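Disulphide isomerase (Xylella fastidiosa, PDB 3FK8) probably acts as a thioredoxin-fold disulphide isomerase, rearranging or exchanging disulphide bonds in other proteins. Local coordinates at residues F36-W40 / I69-F74. Numbering follows the deposited sequence.
Sequences FGANW and IDVGNF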
ATOM      1  N   PHE A  36       2.185  -2.861   1.445  1.00  9.01           N
ATOM      2  CA  PHE A  36       3.192  -3.703   2.130  1.00  8.66           C
ATOM      3  C   PHE A  36       4.519  -3.633   1.387  1.00  9.52           C
ATOM      4  O   PHE A  36       4.577  -3.871   0.180  1.00 10.77           O
ATOM      5  CB  PHE A  36       2.717  -5.145   2.140  1.00  9.40           C
ATOM      6  CG  PHE A  36       1.515  -5.400   3.001  1.00  9.64           C
ATOM      7  CD1 PHE A  36       1.677  -5.946   4.292  1.00 10.27           C
ATOM      8  CD2 PHE A  36       0.221  -5.118   2.556  1.00 10.99           C
ATOM      9  CE1 PHE A  36       0.548  -6.191   5.090  1.00 12.46           C
ATOM     10  CE2 PHE A  36      -0.894  -5.385   3.379  1.00 12.18           C
ATOM     11  CZ  PHE A  36      -0.730  -5.908   4.598  1.00 13.36           C
ATOM     12  N   GLY A  37       5.610  -3.364   2.102  1.00  8.94           N
ATOM     13  CA  GLY A  37       6.894  -3.239   1.439  1.00  9.29           C
ATOM     14  C   GLY A  37       7.984  -3.075   2.472  1.00  8.96           C
ATOM     15  O   GLY A  37       7.778  -3.324   3.676  1.00  9.97           O
ATOM     16  N   ALA A  38       9.158  -2.627   2.033  1.00  9.77           N
ATOM     17  CA  ALA A  38      10.270  -2.453   2.945  1.00  9.84           C
ATOM     18  C   ALA A  38      11.239  -1.482   2.305  1.00 10.52           C
ATOM     19  O   ALA A  38      11.313  -1.348   1.075  1.00 11.78           O
ATOM     20  CB  ALA A  38      10.970  -3.766   3.239  1.00 12.14           C
ATOM     21  N   ASN A  39      12.095  -0.869   3.125  1.00 11.24           N
ATOM     22  CA  ASN A  39      13.023   0.142   2.631  1.00 12.79           C
ATOM     23  C   ASN A  39      14.148  -0.399   1.774  1.00 13.58           C
ATOM     24  O   ASN A  39      14.674   0.345   0.949  1.00 16.17           O
ATOM     25  CB  ASN A  39      13.588   0.937   3.819  1.00 14.04           C
ATOM     26  CG  ASN A  39      12.537   1.791   4.485  1.00 14.43           C
ATOM     27  OD1 ASN A  39      11.683   2.374   3.831  1.00 14.54           O
ATOM     28  ND2 ASN A  39      12.562   1.835   5.803  1.00 17.27           N
ATOM     29  N   TRP A  40      14.501  -1.667   1.948  1.00 13.29           N
ATOM     30  CA  TRP A  40      15.569  -2.271   1.140  1.00 14.23           C
ATOM     31  C   TRP A  40      15.136  -2.531  -0.278  1.00 13.91           C
ATOM     32  O   TRP A  40      15.990  -2.777  -1.123  1.00 15.68           O
ATOM     33  CB  TRP A  40      16.088  -3.576   1.781  1.00 15.52           C
ATOM     34  CG  TRP A  40      15.059  -4.620   1.892  1.00 14.63           C
ATOM     35  CD1 TRP A  40      14.296  -4.917   3.025  1.00 18.42           C
ATOM     36  CD2 TRP A  40      14.622  -5.545   0.867  1.00 16.06           C
ATOM     37  NE1 TRP A  40      13.432  -5.950   2.733  1.00 17.36           N
ATOM     38  CE2 TRP A  40      13.582  -6.344   1.425  1.00 16.34           C
ATOM     39  CE3 TRP A  40      14.991  -5.769  -0.467  1.00 18.43           C
ATOM     40  CZ2 TRP A  40      12.942  -7.360   0.696  1.00 19.42           C
ATOM     41  CZ3 TRP A  40      14.366  -6.769  -1.178  1.00 20.07           C
ATOM     42  CH2 TRP A  40      13.343  -7.556  -0.603  1.00 20.10           C
ATOM     43  N   ILE A  69       2.913  -0.545   5.472  1.00 11.10           N
ATOM     44  CA  ILE A  69       3.247  -1.586   6.435  1.00  9.98           C
ATOM     45  C   ILE A  69       4.626  -2.166   6.081  1.00  9.58           C
ATOM     46  O   ILE A  69       4.807  -2.770   5.004  1.00 10.60           O
ATOM     47  CB  ILE A  69       2.187  -2.729   6.446  1.00 10.83           C
ATOM     48  CG1 ILE A  69       0.852  -2.100   6.846  1.00 13.47           C
ATOM     49  CG2 ILE A  69       2.580  -3.799   7.383  1.00 11.32           C
ATOM     50  CD1 ILE A  69      -0.317  -2.710   6.270  1.00 19.22           C
ATOM     51  N   ASP A  70       5.594  -1.952   6.966  1.00  9.48           N
ATOM     52  CA  ASP A  70       6.926  -2.528   6.826  1.00  9.43           C
ATOM     53  C   ASP A  70       6.898  -4.036   7.044  1.00 10.10           C
ATOM     54  O   ASP A  70       6.437  -4.496   8.069  1.00 11.77           O
ATOM     55  CB  ASP A  70       7.829  -1.891   7.889  1.00 10.87           C
ATOM     56  CG  ASP A  70       9.243  -2.440   7.828  1.00 12.70           C
ATOM     57  OD1 ASP A  70       9.725  -2.746   6.741  1.00 12.59           O
ATOM     58  OD2 ASP A  70       9.870  -2.511   8.902  1.00 17.23           O
ATOM     59  N   VAL A  71       7.434  -4.791   6.084  1.00  9.63           N
ATOM     60  CA  VAL A  71       7.567  -6.229   6.267  1.00 10.14           C
ATOM     61  C   VAL A  71       9.007  -6.627   6.482  1.00 10.11           C
ATOM     62  O   VAL A  71       9.288  -7.820   6.621  1.00 10.99           O
ATOM     63  CB  VAL A  71       6.903  -7.078   5.169  1.00 10.26           C
ATOM     64  CG1 VAL A  71       5.375  -6.811   5.149  1.00 14.00           C
ATOM     65  CG2 VAL A  71       7.531  -6.874   3.807  1.00 13.23           C
ATOM     66  N   GLY A  72       9.916  -5.666   6.601  1.00 10.70           N
ATOM     67  CA  GLY A  72      11.322  -5.996   6.883  1.00 12.03           C
ATOM     68  C   GLY A  72      11.894  -6.903   5.809  1.00 12.52           C
ATOM     69  O   GLY A  72      11.513  -6.835   4.637  1.00 13.31           O
ATOM     70  N   ASN A  73      12.773  -7.806   6.246  1.00 12.81           N
ATOM     71  CA  ASN A  73      13.308  -8.846   5.330  1.00 14.07           C
ATOM     72  C   ASN A  73      12.357 -10.025   5.297  1.00 13.66           C
ATOM     73  O   ASN A  73      12.716 -11.131   5.667  1.00 15.67           O
ATOM     74  CB  ASN A  73      14.724  -9.271   5.751  1.00 16.15           C
ATOM     75  CG  ASN A  73      15.717  -8.159   5.562  1.00 20.34           C
ATOM     76  OD1 ASN A  73      16.394  -7.742   6.503  1.00 29.81           O
ATOM     77  ND2 ASN A  73      15.782  -7.644   4.354  1.00 20.93           N
ATOM     78  N   PHE A  74      11.114  -9.766   4.890  1.00 12.55           N
ATOM     79  CA  PHE A  74      10.066 -10.764   5.031  1.00 11.74           C
ATOM     80  C   PHE A  74      10.059 -11.355   6.447  1.00 11.99           C
ATOM     81  O   PHE A  74       9.923 -12.581   6.621  1.00 12.90           O
ATOM     82  CB  PHE A  74      10.140 -11.863   3.950  1.00 13.00           C
ATOM     83  CG  PHE A  74      10.018 -11.313   2.572  1.00 12.67           C
ATOM     84  CD1 PHE A  74       8.744 -11.016   2.072  1.00 15.80           C
ATOM     85  CD2 PHE A  74      11.136 -11.104   1.765  1.00 13.82           C
ATOM     86  CE1 PHE A  74       8.601 -10.497   0.799  1.00 18.45           C
ATOM     87  CE2 PHE A  74      10.955 -10.586   0.477  1.00 15.33           C
ATOM     88  CZ  PHE A  74       9.688 -10.292   0.014  1.00 17.07           C
TER
HETATM   89  O   HOH W   1      12.100  -1.669   5.864  1.00 15.31           O
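The indole of Trp-40 is met on one face by the amide ND2 of Asn-73, 3.2 Å above the plane and shifted toward the rim, with the amide tilted 31° against the ring; ND2 packs over the pyrrole side without a hydrogen bond to NE1, both being donors. Along its edge sit the carbonyl of Gly-72 and, 3.8 Å from Trp-40 CZ2, the CE2 of Phe-74. Trp-40 CG is wedged between its own backbone N and carbonyl carbon (chi1 62°), which points the N-H edge of the indole at the carbonyl of Gly-72. There NE1 donates an almost straight bond to Gly-72 O (2.8 Å), reaching the oxygen from above the carbonyl plane. The ring of Phe-36 takes Ile-69 CD1 over one face in a CH-pi contact, 3.9 Å from the centroid, and Val-71 CG1 at its edge.

Between Phe-36 and Trp-40 the parallel strands 32-37 and 65-70 end in register: Gly-37 N donates to Ile-69 O (3.1 Å), and Gly-37 O accepts from Val-71 N (2.8 Å). Asp-70 OD1 closes an Asx turn onto Gly-72 N and also accepts from a water that in turn accepts from Asn-39 N, while OD2 pairs with Arg-76. Neighbouring Cys-41 and Cys-44 form a CxxC pattern at a helix start, consistent with a thioredoxin-type redox site. The indole bond and the carboxylate-water bridge thus join the loop leading to Cys-41 to the turn after strand 65-70.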